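Local coordinates for protein putative cell surface hydrolase (Lactobacillus plantarum, PDB 3LP5) that is a putative cell-surface hydrolase of the alpha/beta-hydrolase clan, whose substrate is unknown and whose chemistry probably relies on a serine nucleophile, at residues V7-G12 against Y101-S106; V37-V42 against F62-F67; G46-S51 against N85-A90. One frame throughout, in Å; residues are numbered along the deposited sequence.

Contact 1: residues V7-G12 against Y101-S106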
ATOM      1  N   VAL A   7      10.611  -2.294  -3.240  1.00 11.89           N
ATOM      2  CA  VAL A   7       9.202  -1.962  -3.228  1.00 12.13           C
ATOM      3  C   VAL A   7       8.590  -2.791  -2.055  1.00 11.95           C
ATOM      4  O   VAL A   7       8.508  -4.041  -2.140  1.00 13.54           O
ATOM      5  CB  VAL A   7       8.530  -2.378  -4.512  1.00 11.92           C
ATOM      6  CG1 VAL A   7       7.049  -1.940  -4.513  1.00 11.17           C
ATOM      7  CG2 VAL A   7       9.261  -1.812  -5.684  1.00 15.51           C
ATOM      8  N   ILE A   8       8.196  -2.128  -0.970  1.00 10.90           N
ATOM      9  CA  ILE A   8       7.669  -2.828   0.227  1.00 11.68           C
ATOM     10  C   ILE A   8       6.133  -2.920   0.218  1.00 12.74           C
ATOM     11  O   ILE A   8       5.483  -1.917   0.085  1.00 11.97           O
ATOM     12  CB  ILE A   8       8.203  -2.170   1.526  1.00 12.34           C
ATOM     13  CG1 ILE A   8       9.743  -2.075   1.427  1.00 12.10           C
ATOM     14  CG2 ILE A   8       7.776  -2.999   2.758  1.00  9.35           C
ATOM     15  CD1 ILE A   8      10.500  -1.216   2.533  1.00 11.96           C
ATOM     16  N   MET A   9       5.577  -4.143   0.250  1.00 12.87           N
ATOM     17  CA  MET A   9       4.148  -4.360  -0.004  1.00 13.57           C
ATOM     18  C   MET A   9       3.504  -4.958   1.232  1.00 13.78           C
ATOM     19  O   MET A   9       4.034  -5.920   1.828  1.00 12.70           O
ATOM     20  CB  MET A   9       3.921  -5.305  -1.199  1.00 13.28           C
ATOM     21  CG  MET A   9       4.778  -4.923  -2.540  1.00 15.55           C
ATOM     22  SD  MET A   9       4.676  -6.233  -3.836  1.00 19.53           S
ATOM     23  CE  MET A   9       6.169  -7.099  -3.399  1.00 26.45           C
ATOM     24  N   VAL A  10       2.354  -4.411   1.616  1.00 13.61           N
ATOM     25  CA  VAL A  10       1.670  -4.798   2.855  1.00 12.62           C
ATOM     26  C   VAL A  10       0.236  -5.073   2.512  1.00 13.98           C
ATOM     27  O   VAL A  10      -0.485  -4.199   1.989  1.00 14.08           O
ATOM     28  CB  VAL A  10       1.671  -3.657   3.932  1.00 13.54           C
ATOM     29  CG1 VAL A  10       0.890  -4.108   5.196  1.00 10.88           C
ATOM     30  CG2 VAL A  10       3.125  -3.296   4.330  1.00 13.96           C
ATOM     31  N   PRO A  11      -0.187  -6.297   2.763  1.00 13.28           N
ATOM     32  CA  PRO A  11      -1.509  -6.684   2.357  1.00 13.93           C
ATOM     33  C   PRO A  11      -2.523  -6.419   3.492  1.00 13.75           C
ATOM     34  O   PRO A  11      -2.172  -5.820   4.485  1.00 13.41           O
ATOM     35  CB  PRO A  11      -1.333  -8.184   2.061  1.00 12.97           C
ATOM     36  CG  PRO A  11      -0.383  -8.650   3.204  1.00 13.69           C
ATOM     37  CD  PRO A  11       0.591  -7.420   3.328  1.00 13.41           C
ATOM     38  N   GLY A  12      -3.780  -6.774   3.291  1.00 15.18           N
ATOM     39  CA  GLY A  12      -4.851  -6.545   4.252  1.00 16.86           C
ATOM     40  C   GLY A  12      -5.281  -7.833   4.940  1.00 18.76           C
ATOM     41  O   GLY A  12      -4.473  -8.723   5.189  1.00 18.08           O
ATOM     42  N   TYR A 101       9.787   2.409  -2.090  1.00 10.41           N
ATOM     43  CA  TYR A 101       8.408   2.610  -2.479  1.00 13.33           C
ATOM     44  C   TYR A 101       7.498   1.669  -1.670  1.00 12.71           C
ATOM     45  O   TYR A 101       7.877   0.551  -1.255  1.00 11.57           O
ATOM     46  CB  TYR A 101       8.218   2.341  -3.969  1.00 14.72           C
ATOM     47  CG  TYR A 101       9.357   2.867  -4.804  1.00 17.02           C
ATOM     48  CD1 TYR A 101       9.343   4.167  -5.235  1.00 19.45           C
ATOM     49  CD2 TYR A 101      10.494   2.091  -5.052  1.00 21.54           C
ATOM     50  CE1 TYR A 101      10.352   4.681  -5.974  1.00 21.05           C
ATOM     51  CE2 TYR A 101      11.556   2.607  -5.801  1.00 23.15           C
ATOM     52  CZ  TYR A 101      11.466   3.915  -6.263  1.00 25.29           C
ATOM     53  OH  TYR A 101      12.463   4.501  -7.026  1.00 26.07           O
ATOM     54  N   ALA A 102       6.271   2.106  -1.498  1.00 13.16           N
ATOM     55  CA  ALA A 102       5.352   1.342  -0.667  1.00 12.21           C
ATOM     56  C   ALA A 102       4.068   1.048  -1.413  1.00 12.21           C
ATOM     57  O   ALA A 102       3.537   1.927  -2.101  1.00 10.04           O
ATOM     58  CB  ALA A 102       5.077   2.128   0.615  1.00 10.81           C
ATOM     59  N   LEU A 103       3.584  -0.211  -1.293  1.00 11.86           N
ATOM     60  CA  LEU A 103       2.289  -0.593  -1.782  1.00 12.22           C
ATOM     61  C   LEU A 103       1.489  -1.109  -0.589  1.00 11.90           C
ATOM     62  O   LEU A 103       1.953  -2.009   0.126  1.00 13.01           O
ATOM     63  CB  LEU A 103       2.376  -1.704  -2.834  1.00 11.69           C
ATOM     64  CG  LEU A 103       1.047  -2.215  -3.396  1.00 13.60           C
ATOM     65  CD1 LEU A 103       0.343  -1.243  -4.292  1.00 13.44           C
ATOM     66  CD2 LEU A 103       1.168  -3.524  -4.205  1.00 13.55           C
ATOM     67  N   GLY A 104       0.283  -0.584  -0.397  1.00 11.99           N
ATOM     68  CA  GLY A 104      -0.634  -1.050   0.667  1.00 12.09           C
ATOM     69  C   GLY A 104      -1.947  -1.518   0.069  1.00 14.46           C
ATOM     70  O   GLY A 104      -2.686  -0.740  -0.579  1.00 14.55           O
ATOM     71  N   HIS A 105      -2.273  -2.793   0.266  1.00 13.41           N
ATOM     72  CA  HIS A 105      -3.530  -3.287  -0.255  1.00 13.82           C
ATOM     73  C   HIS A 105      -4.547  -3.333   0.862  1.00 13.41           C
ATOM     74  O   HIS A 105      -4.277  -3.852   1.942  1.00 12.25           O
ATOM     75  CB  HIS A 105      -3.363  -4.683  -0.895  1.00 14.49           C
ATOM     76  CG  HIS A 105      -4.640  -5.233  -1.442  1.00 20.44           C
ATOM     77  ND1 HIS A 105      -5.026  -6.540  -1.264  1.00 23.71           N
ATOM     78  CD2 HIS A 105      -5.641  -4.640  -2.149  1.00 26.97           C
ATOM     79  CE1 HIS A 105      -6.205  -6.739  -1.832  1.00 29.00           C
ATOM     80  NE2 HIS A 105      -6.604  -5.599  -2.379  1.00 30.53           N
ATOM     81  N   SER A 106      -5.721  -2.762   0.610  1.00 13.68           N
ATOM     82  CA  SER A 106      -6.820  -2.863   1.577  1.00 14.38           C
ATOM     83  C   SER A 106      -6.332  -2.248   2.906  1.00 13.83           C
ATOM     84  O   SER A 106      -5.792  -1.164   2.877  1.00 13.36           O
ATOM     85  CB  SER A 106      -7.271  -4.341   1.689  1.00 15.84           C
ATOM     86  OG  SER A 106      -8.216  -4.537   2.745  1.00 21.20           O
TER
HETATM   87  O   HOH W   1      -4.828  -7.964   0.946  1.00 23.13           O
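V7 and Y101 meet at the start of two parallel strands, V7 CG2 lying obliquely against the tyrosine ring, 4.1 Å from CD2. CG2 sits beside the V7 backbone N, CG1 being anti to it (chi1 -177°). Two residues on, on the same face, the M9 side chain passes obliquely over that of L103, CG 4.0 Å from CB; the methionine bends at chi3, leads away from L103 and also touches F62 of the next strand and F20 and I24 of helix 17-30. I8, A102 and V10 fill the other face, beside G104, which adds no side chain. Four backbone bonds join the strands: I8 N to Y101 O (2.7 Å), then L103 N to I8 O, V10 N to L103 O and H105 N to V10 O, each 2.9 Å. This is the centre of an alpha/beta-hydrolase sheet, and strand 99-105 runs into G104-H105-S106, consistent with the GxSxG nucleophile elbow, where S106 has phi +59°. Beyond the last bridge the chains stay side by side, but a water takes over: it accepts from G12 N (2.8 Å) and bonds H105 ND1 at 2.6 Å. S106 CB lies over the H105 ring centre, 4.1 Å above its plane.

Contact 2: residues V37-V42 against F62-F67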
ATOM      1  N   VAL A  37      11.816 -11.784  -4.573  1.00 17.55           N
ATOM      2  CA  VAL A  37      10.721 -11.641  -3.609  1.00 16.67           C
ATOM      3  C   VAL A  37      11.148 -12.168  -2.232  1.00 16.24           C
ATOM      4  O   VAL A  37      11.408 -13.332  -2.097  1.00 16.08           O
ATOM      5  CB  VAL A  37       9.477 -12.395  -4.052  1.00 16.78           C
ATOM      6  CG1 VAL A  37       8.372 -12.337  -2.965  1.00 17.35           C
ATOM      7  CG2 VAL A  37       8.955 -11.874  -5.388  1.00 17.23           C
ATOM      8  N   LEU A  38      11.240 -11.285  -1.233  1.00 15.90           N
ATOM      9  CA  LEU A  38      11.463 -11.667   0.156  1.00 16.31           C
ATOM     10  C   LEU A  38      10.163 -11.464   0.956  1.00 16.67           C
ATOM     11  O   LEU A  38       9.503 -10.429   0.772  1.00 17.16           O
ATOM     12  CB  LEU A  38      12.503 -10.723   0.730  1.00 16.90           C
ATOM     13  CG  LEU A  38      12.803 -10.860   2.194  1.00 14.98           C
ATOM     14  CD1 LEU A  38      13.544 -12.159   2.532  1.00 15.08           C
ATOM     15  CD2 LEU A  38      13.578  -9.621   2.676  1.00 17.67           C
ATOM     16  N   LYS A  39       9.751 -12.433   1.783  1.00 15.19           N
ATOM     17  CA  LYS A  39       8.483 -12.317   2.546  1.00 16.82           C
ATOM     18  C   LYS A  39       8.766 -12.393   4.007  1.00 16.48           C
ATOM     19  O   LYS A  39       9.429 -13.355   4.440  1.00 16.60           O
ATOM     20  CB  LYS A  39       7.484 -13.447   2.243  1.00 17.57           C
ATOM     21  CG  LYS A  39       6.906 -13.421   0.864  1.00 25.13           C
ATOM     22  CD  LYS A  39       5.422 -13.871   0.853  1.00 35.24           C
ATOM     23  CE  LYS A  39       4.827 -13.907  -0.610  1.00 38.70           C
ATOM     24  NZ  LYS A  39       5.469 -14.962  -1.480  1.00 39.26           N
ATOM     25  N   LEU A  40       8.256 -11.409   4.759  1.00 15.15           N
ATOM     26  CA  LEU A  40       8.348 -11.388   6.217  1.00 14.87           C
ATOM     27  C   LEU A  40       6.940 -11.527   6.744  1.00 16.28           C
ATOM     28  O   LEU A  40       5.989 -10.869   6.232  1.00 15.69           O
ATOM     29  CB  LEU A  40       8.927 -10.073   6.737  1.00 13.65           C
ATOM     30  CG  LEU A  40      10.422  -9.798   6.741  1.00 14.92           C
ATOM     31  CD1 LEU A  40      11.056  -9.863   5.285  1.00 15.95           C
ATOM     32  CD2 LEU A  40      10.708  -8.393   7.447  1.00 11.69           C
ATOM     33  N   THR A  41       6.796 -12.385   7.754  1.00 14.60           N
ATOM     34  CA  THR A  41       5.558 -12.478   8.488  1.00 14.30           C
ATOM     35  C   THR A  41       5.854 -12.146   9.937  1.00 12.95           C
ATOM     36  O   THR A  41       6.626 -12.873  10.619  1.00 12.93           O
ATOM     37  CB  THR A  41       4.984 -13.904   8.433  1.00 14.51           C
ATOM     38  OG1 THR A  41       4.789 -14.221   7.067  1.00 17.30           O
ATOM     39  CG2 THR A  41       3.570 -13.940   9.078  1.00 15.21           C
ATOM     40  N   VAL A  42       5.293 -11.042  10.412  1.00 11.89           N
ATOM     41  CA  VAL A  42       5.542 -10.653  11.804  1.00 12.06           C
ATOM     42  C   VAL A  42       4.572 -11.390  12.672  1.00 12.11           C
ATOM     43  O   VAL A  42       3.350 -11.236  12.489  1.00 12.17           O
ATOM     44  CB  VAL A  42       5.373  -9.127  12.042  1.00 10.52           C
ATOM     45  CG1 VAL A  42       5.872  -8.730  13.436  1.00 10.78           C
ATOM     46  CG2 VAL A  42       6.142  -8.363  10.969  1.00 10.54           C
ATOM     47  N   PHE A  62      11.203  -6.833  -4.338  1.00 13.57           N
ATOM     48  CA  PHE A  62       9.873  -6.764  -3.770  1.00 14.00           C
ATOM     49  C   PHE A  62       9.992  -7.359  -2.389  1.00 13.22           C
ATOM     50  O   PHE A  62      10.460  -8.503  -2.230  1.00 14.75           O
ATOM     51  CB  PHE A  62       8.893  -7.634  -4.579  1.00 14.03           C
ATOM     52  CG  PHE A  62       8.572  -7.115  -5.986  1.00 15.07           C
ATOM     53  CD1 PHE A  62       8.894  -5.809  -6.382  1.00 17.84           C
ATOM     54  CD2 PHE A  62       7.894  -7.939  -6.893  1.00 15.38           C
ATOM     55  CE1 PHE A  62       8.566  -5.318  -7.658  1.00 16.10           C
ATOM     56  CE2 PHE A  62       7.587  -7.471  -8.199  1.00 16.15           C
ATOM     57  CZ  PHE A  62       7.922  -6.168  -8.572  1.00 16.44           C
ATOM     58  N   ILE A  63       9.579  -6.627  -1.383  1.00 13.33           N
ATOM     59  CA  ILE A  63       9.557  -7.187  -0.044  1.00 12.99           C
ATOM     60  C   ILE A  63       8.093  -7.187   0.482  1.00 14.14           C
ATOM     61  O   ILE A  63       7.483  -6.114   0.580  1.00 14.33           O
ATOM     62  CB  ILE A  63      10.500  -6.390   0.839  1.00 12.49           C
ATOM     63  CG1 ILE A  63      11.919  -6.363   0.220  1.00 10.44           C
ATOM     64  CG2 ILE A  63      10.542  -7.007   2.237  1.00 14.14           C
ATOM     65  CD1 ILE A  63      12.912  -5.432   1.068  1.00 12.58           C
ATOM     66  N   VAL A  64       7.508  -8.372   0.761  1.00 13.07           N
ATOM     67  CA  VAL A  64       6.146  -8.426   1.300  1.00 13.91           C
ATOM     68  C   VAL A  64       6.303  -8.454   2.796  1.00 14.24           C
ATOM     69  O   VAL A  64       7.094  -9.254   3.315  1.00 15.21           O
ATOM     70  CB  VAL A  64       5.402  -9.714   0.855  1.00 13.90           C
ATOM     71  CG1 VAL A  64       3.951  -9.839   1.508  1.00 15.99           C
ATOM     72  CG2 VAL A  64       5.292  -9.731  -0.660  1.00 14.82           C
ATOM     73  N   ILE A  65       5.568  -7.607   3.493  1.00 12.65           N
ATOM     74  CA  ILE A  65       5.522  -7.652   4.950  1.00 12.87           C
ATOM     75  C   ILE A  65       4.086  -7.855   5.373  1.00 13.59           C
ATOM     76  O   ILE A  65       3.259  -6.962   5.133  1.00 13.87           O
ATOM     77  CB  ILE A  65       6.078  -6.344   5.611  1.00 11.30           C
ATOM     78  CG1 ILE A  65       7.516  -6.092   5.166  1.00 13.09           C
ATOM     79  CG2 ILE A  65       5.954  -6.448   7.175  1.00 13.76           C
ATOM     80  CD1 ILE A  65       8.079  -4.803   5.660  1.00 11.72           C
ATOM     81  N   GLY A  66       3.773  -9.019   5.966  1.00 13.13           N
ATOM     82  CA  GLY A  66       2.448  -9.216   6.543  1.00 12.87           C
ATOM     83  C   GLY A  66       2.516  -9.698   7.967  1.00 13.19           C
ATOM     84  O   GLY A  66       3.601  -9.732   8.598  1.00 14.16           O
ATOM     85  N   PHE A  67       1.360 -10.023   8.501  1.00 12.64           N
ATOM     86  CA  PHE A  67       1.240 -10.237   9.958  1.00 13.07           C
ATOM     87  C   PHE A  67       0.467 -11.498  10.256  1.00 13.12           C
ATOM     88  O   PHE A  67      -0.570 -11.719   9.618  1.00 14.19           O
ATOM     89  CB  PHE A  67       0.529  -9.018  10.575  1.00 11.68           C
ATOM     90  CG  PHE A  67       1.050  -7.704  10.063  1.00 13.56           C
ATOM     91  CD1 PHE A  67       2.281  -7.221  10.488  1.00 13.82           C
ATOM     92  CD2 PHE A  67       0.328  -6.989   9.076  1.00 13.67           C
ATOM     93  CE1 PHE A  67       2.794  -6.011   9.987  1.00 12.40           C
ATOM     94  CE2 PHE A  67       0.816  -5.819   8.570  1.00 12.14           C
ATOM     95  CZ  PHE A  67       2.083  -5.323   9.004  1.00 11.96           C
TER
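Two neighbouring parallel strands on the flank of the alpha/beta-hydrolase sheet, 37-42 and 62-67, pair along their whole length, with V42 and F67 side by side at the C-terminal end. V42 CB lies at the edge of the F67 ring, near its plane, 4.0 Å from CD1. The same valine turns CG2 toward G66 O at 3.7 Å, since CG1 holds the position anti to the backbone N (chi1 -170°). On this face, too, L38 and I63 run alongside each other, CD2 against CG2 at 4.0 Å, and L40 CD1 reaches the same I63 CG2 from further along the strand at 4.2 Å. One methyl of I63 is thus shared by two leucines. Helix 74-92 covers this face of the sheet, A87 touching L40 and I65, and W83 touching V42 and F67. The helix links strand 62-67 to strand 99-105, which run parallel with 7-10 between them: a beta-alpha-beta crossover, as in the alpha/beta-hydrolase fold. On the other face K39 lays its CG beside V64 CB, 4.0 Å away, before its chain bends at chi2. T41 CG2 rests near the backbone carbon of F67, while V37 CG2 approaches F62 CB; the F62 ring stacks with H35. Five backbone bonds fix the register, beginning with L38 N to F62 O at 3.1 Å and including L40 N to V64 O, almost straight at 173°. The last, V42 N to G66 O at 2.8 Å, has its donor tilted 19° from the carbonyl plane.

Contact 3: residues G46-S51 against N85-A90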
ATOM      1  N   GLY A  46       5.900 -10.122  17.936  1.00 18.75           N
ATOM      2  CA  GLY A  46       6.876  -9.234  17.294  1.00 17.75           C
ATOM      3  C   GLY A  46       8.119  -9.865  16.701  1.00 18.43           C
ATOM      4  O   GLY A  46       8.932  -9.195  16.048  1.00 19.11           O
ATOM      5  N   THR A  47       8.282 -11.166  16.861  1.00 17.17           N
ATOM      6  CA  THR A  47       9.343 -11.826  16.141  1.00 16.85           C
ATOM      7  C   THR A  47       8.913 -12.013  14.670  1.00 16.70           C
ATOM      8  O   THR A  47       7.719 -11.810  14.311  1.00 14.99           O
ATOM      9  CB  THR A  47       9.647 -13.166  16.799  1.00 18.09           C
ATOM     10  OG1 THR A  47       8.477 -13.991  16.699  1.00 15.74           O
ATOM     11  CG2 THR A  47      10.042 -12.916  18.330  1.00 16.78           C
ATOM     12  N   ILE A  48       9.882 -12.337  13.815  1.00 15.62           N
ATOM     13  CA  ILE A  48       9.673 -12.308  12.368  1.00 15.55           C
ATOM     14  C   ILE A  48      10.033 -13.640  11.777  1.00 16.42           C
ATOM     15  O   ILE A  48      11.126 -14.209  12.071  1.00 17.19           O
ATOM     16  CB  ILE A  48      10.497 -11.203  11.707  1.00 17.03           C
ATOM     17  CG1 ILE A  48      10.160  -9.829  12.334  1.00 17.18           C
ATOM     18  CG2 ILE A  48      10.318 -11.207  10.189  1.00 14.10           C
ATOM     19  CD1 ILE A  48      10.990  -8.689  11.730  1.00 19.91           C
ATOM     20  N   LYS A  49       9.142 -14.176  10.969  1.00 15.66           N
ATOM     21  CA  LYS A  49       9.501 -15.316  10.108  1.00 17.82           C
ATOM     22  C   LYS A  49       9.833 -14.846   8.693  1.00 17.30           C
ATOM     23  O   LYS A  49       9.172 -13.942   8.201  1.00 17.53           O
ATOM     24  CB  LYS A  49       8.343 -16.305  10.082  1.00 17.51           C
ATOM     25  CG  LYS A  49       8.252 -17.027  11.434  1.00 22.70           C
ATOM     26  CD  LYS A  49       7.246 -18.149  11.418  1.00 28.95           C
ATOM     27  CE  LYS A  49       7.529 -19.088  12.589  1.00 33.63           C
ATOM     28  NZ  LYS A  49       7.451 -20.530  12.092  1.00 38.31           N
ATOM     29  N   TYR A  50      10.810 -15.479   8.036  1.00 17.15           N
ATOM     30  CA  TYR A  50      11.277 -15.046   6.681  1.00 16.82           C
ATOM     31  C   TYR A  50      11.160 -16.128   5.649  1.00 16.86           C
ATOM     32  O   TYR A  50      11.386 -17.292   5.942  1.00 16.44           O
ATOM     33  CB  TYR A  50      12.733 -14.684   6.725  1.00 15.70           C
ATOM     34  CG  TYR A  50      13.059 -13.518   7.622  1.00 17.59           C
ATOM     35  CD1 TYR A  50      13.225 -12.271   7.108  1.00 16.99           C
ATOM     36  CD2 TYR A  50      13.239 -13.690   8.968  1.00 17.68           C
ATOM     37  CE1 TYR A  50      13.578 -11.198   7.911  1.00 18.63           C
ATOM     38  CE2 TYR A  50      13.586 -12.603   9.798  1.00 20.75           C
ATOM     39  CZ  TYR A  50      13.749 -11.369   9.240  1.00 20.75           C
ATOM     40  OH  TYR A  50      14.067 -10.275  10.028  1.00 25.51           O
ATOM     41  N   SER A  51      10.816 -15.734   4.443  1.00 17.18           N
ATOM     42  CA  SER A  51      10.675 -16.620   3.319  1.00 18.99           C
ATOM     43  C   SER A  51      11.341 -15.888   2.127  1.00 19.26           C
ATOM     44  O   SER A  51      11.279 -14.642   2.058  1.00 17.67           O
ATOM     45  CB  SER A  51       9.165 -16.780   3.082  1.00 20.21           C
ATOM     46  OG  SER A  51       8.906 -18.009   2.457  1.00 26.46           O
ATOM     47  N   ASN A  85       6.735  -1.283  11.640  1.00 11.05           N
ATOM     48  CA  ASN A  85       7.931  -0.575  12.078  1.00 11.63           C
ATOM     49  C   ASN A  85       8.971  -1.583  12.603  1.00 11.99           C
ATOM     50  O   ASN A  85      10.182  -1.458  12.297  1.00 12.62           O
ATOM     51  CB  ASN A  85       7.514   0.381  13.188  1.00 10.31           C
ATOM     52  CG  ASN A  85       8.597   1.381  13.549  1.00 12.56           C
ATOM     53  OD1 ASN A  85       9.539   1.637  12.783  1.00  9.62           O
ATOM     54  ND2 ASN A  85       8.482   1.924  14.736  1.00 14.53           N
ATOM     55  N   THR A  86       8.514  -2.613  13.340  1.00 11.57           N
ATOM     56  CA  THR A  86       9.459  -3.660  13.744  1.00 12.64           C
ATOM     57  C   THR A  86      10.126  -4.319  12.539  1.00 11.74           C
ATOM     58  O   THR A  86      11.287  -4.551  12.557  1.00 12.17           O
ATOM     59  CB  THR A  86       8.746  -4.750  14.602  1.00 14.02           C
ATOM     60  OG1 THR A  86       8.182  -4.087  15.729  1.00 14.21           O
ATOM     61  CG2 THR A  86       9.725  -5.848  15.101  1.00 14.48           C
ATOM     62  N   ALA A  87       9.368  -4.634  11.484  1.00 11.96           N
ATOM     63  CA  ALA A  87       9.918  -5.321  10.367  1.00 10.90           C
ATOM     64  C   ALA A  87      10.793  -4.330   9.577  1.00 11.62           C
ATOM     65  O   ALA A  87      11.878  -4.649   9.129  1.00 11.29           O
ATOM     66  CB  ALA A  87       8.777  -5.910   9.465  1.00  9.29           C
ATOM     67  N   PHE A  88      10.328  -3.105   9.455  1.00 11.92           N
ATOM     68  CA  PHE A  88      11.063  -2.111   8.694  1.00 13.88           C
ATOM     69  C   PHE A  88      12.421  -1.915   9.352  1.00 14.13           C
ATOM     70  O   PHE A  88      13.441  -1.886   8.692  1.00 13.30           O
ATOM     71  CB  PHE A  88      10.264  -0.795   8.674  1.00 13.08           C
ATOM     72  CG  PHE A  88      10.841   0.245   7.789  1.00 15.24           C
ATOM     73  CD1 PHE A  88      10.602   0.197   6.407  1.00 13.53           C
ATOM     74  CD2 PHE A  88      11.593   1.278   8.319  1.00 14.80           C
ATOM     75  CE1 PHE A  88      11.101   1.189   5.538  1.00 14.29           C
ATOM     76  CE2 PHE A  88      12.142   2.266   7.466  1.00 17.09           C
ATOM     77  CZ  PHE A  88      11.881   2.219   6.055  1.00 15.07           C
ATOM     78  N   LYS A  89      12.445  -1.791  10.679  1.00 16.62           N
ATOM     79  CA  LYS A  89      13.738  -1.612  11.345  1.00 16.85           C
ATOM     80  C   LYS A  89      14.646  -2.795  11.187  1.00 16.35           C
ATOM     81  O   LYS A  89      15.819  -2.609  11.004  1.00 16.21           O
ATOM     82  CB  LYS A  89      13.603  -1.194  12.813  1.00 17.76           C
ATOM     83  CG  LYS A  89      13.075   0.222  12.904  1.00 21.62           C
ATOM     84  CD  LYS A  89      13.296   0.775  14.263  1.00 28.03           C
ATOM     85  CE  LYS A  89      12.509  -0.017  15.248  1.00 32.45           C
ATOM     86  NZ  LYS A  89      12.418   0.714  16.534  1.00 35.57           N
ATOM     87  N   ALA A  90      14.100  -4.004  11.197  1.00 15.71           N
ATOM     88  CA  ALA A  90      14.932  -5.190  10.973  1.00 15.97           C
ATOM     89  C   ALA A  90      15.546  -5.147   9.579  1.00 15.20           C
ATOM     90  O   ALA A  90      16.693  -5.517   9.386  1.00 14.22           O
ATOM     91  CB  ALA A  90      14.108  -6.467  11.159  1.00 14.40           C
TER
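Within 85-90, T86 is the first residue to touch 46-51: its CG2 methyl comes within 3.6 Å of G46 O, in the loop before the strand. With CG2 anti to the backbone N (chi1 -58°, measured to OG1), the hydroxyl turns instead to the helix, where OG1 bonds V82 O one turn back. T86 O lies 4.2 Å from I48 CD1, the tip of the isoleucine. Next comes A87, which receives that end directly, I48 CD1 standing 3.8 Å from its CA and 4.2 Å from its CB. I48 reaches so far because its chain is extended at chi2 (178°) and CB points at the helix. The strand 48-52, antiparallel to its neighbour 37-42, is the outermost on this edge of the alpha/beta-hydrolase sheet, and the helix 74-92 packs across it at 58° between the short segment axes, 10.6 Å apart. L40 of strand 37-42 joins the same cluster, touching I48, Y50 and A87. F88 faces the other way, its ring meeting those of F100 and F115, tying the helix to strand 99-105 and helix 107-118. A90, one turn after T86, closes the row: its CB packs against I48 CD1 at 3.9 Å and lies 4.0 Å from Y50 OH, a plain packing contact. The tyrosine ring is backed by I48 CG2, which lies 3.5 Å above one face, offset toward the rim.

All three contacts lie in or against one mixed sheet, in the half running from its edge to the centre: 48-52, 37-42, 62-67, 7-10, 99-105. Contact 1 sits near the centre of the chain, contact 2 about 10 Å from it; contact 3 is about 8 Å from contact 2 and about 15 Å from contact 1, centre to centre. Strands 7-10 and 62-67 are neighbours, so a probable hydrogen bond from M9 N to I63 O joins contacts 1 and 2; strands 37-42 and 48-52 join contacts 2 and 3. The segments of contacts 2 and 3 alternate along the chain, inside the loop closed by contact 1. Helix 74-92 covers one face, and central strand 99-105 leads to the probable nucleophile.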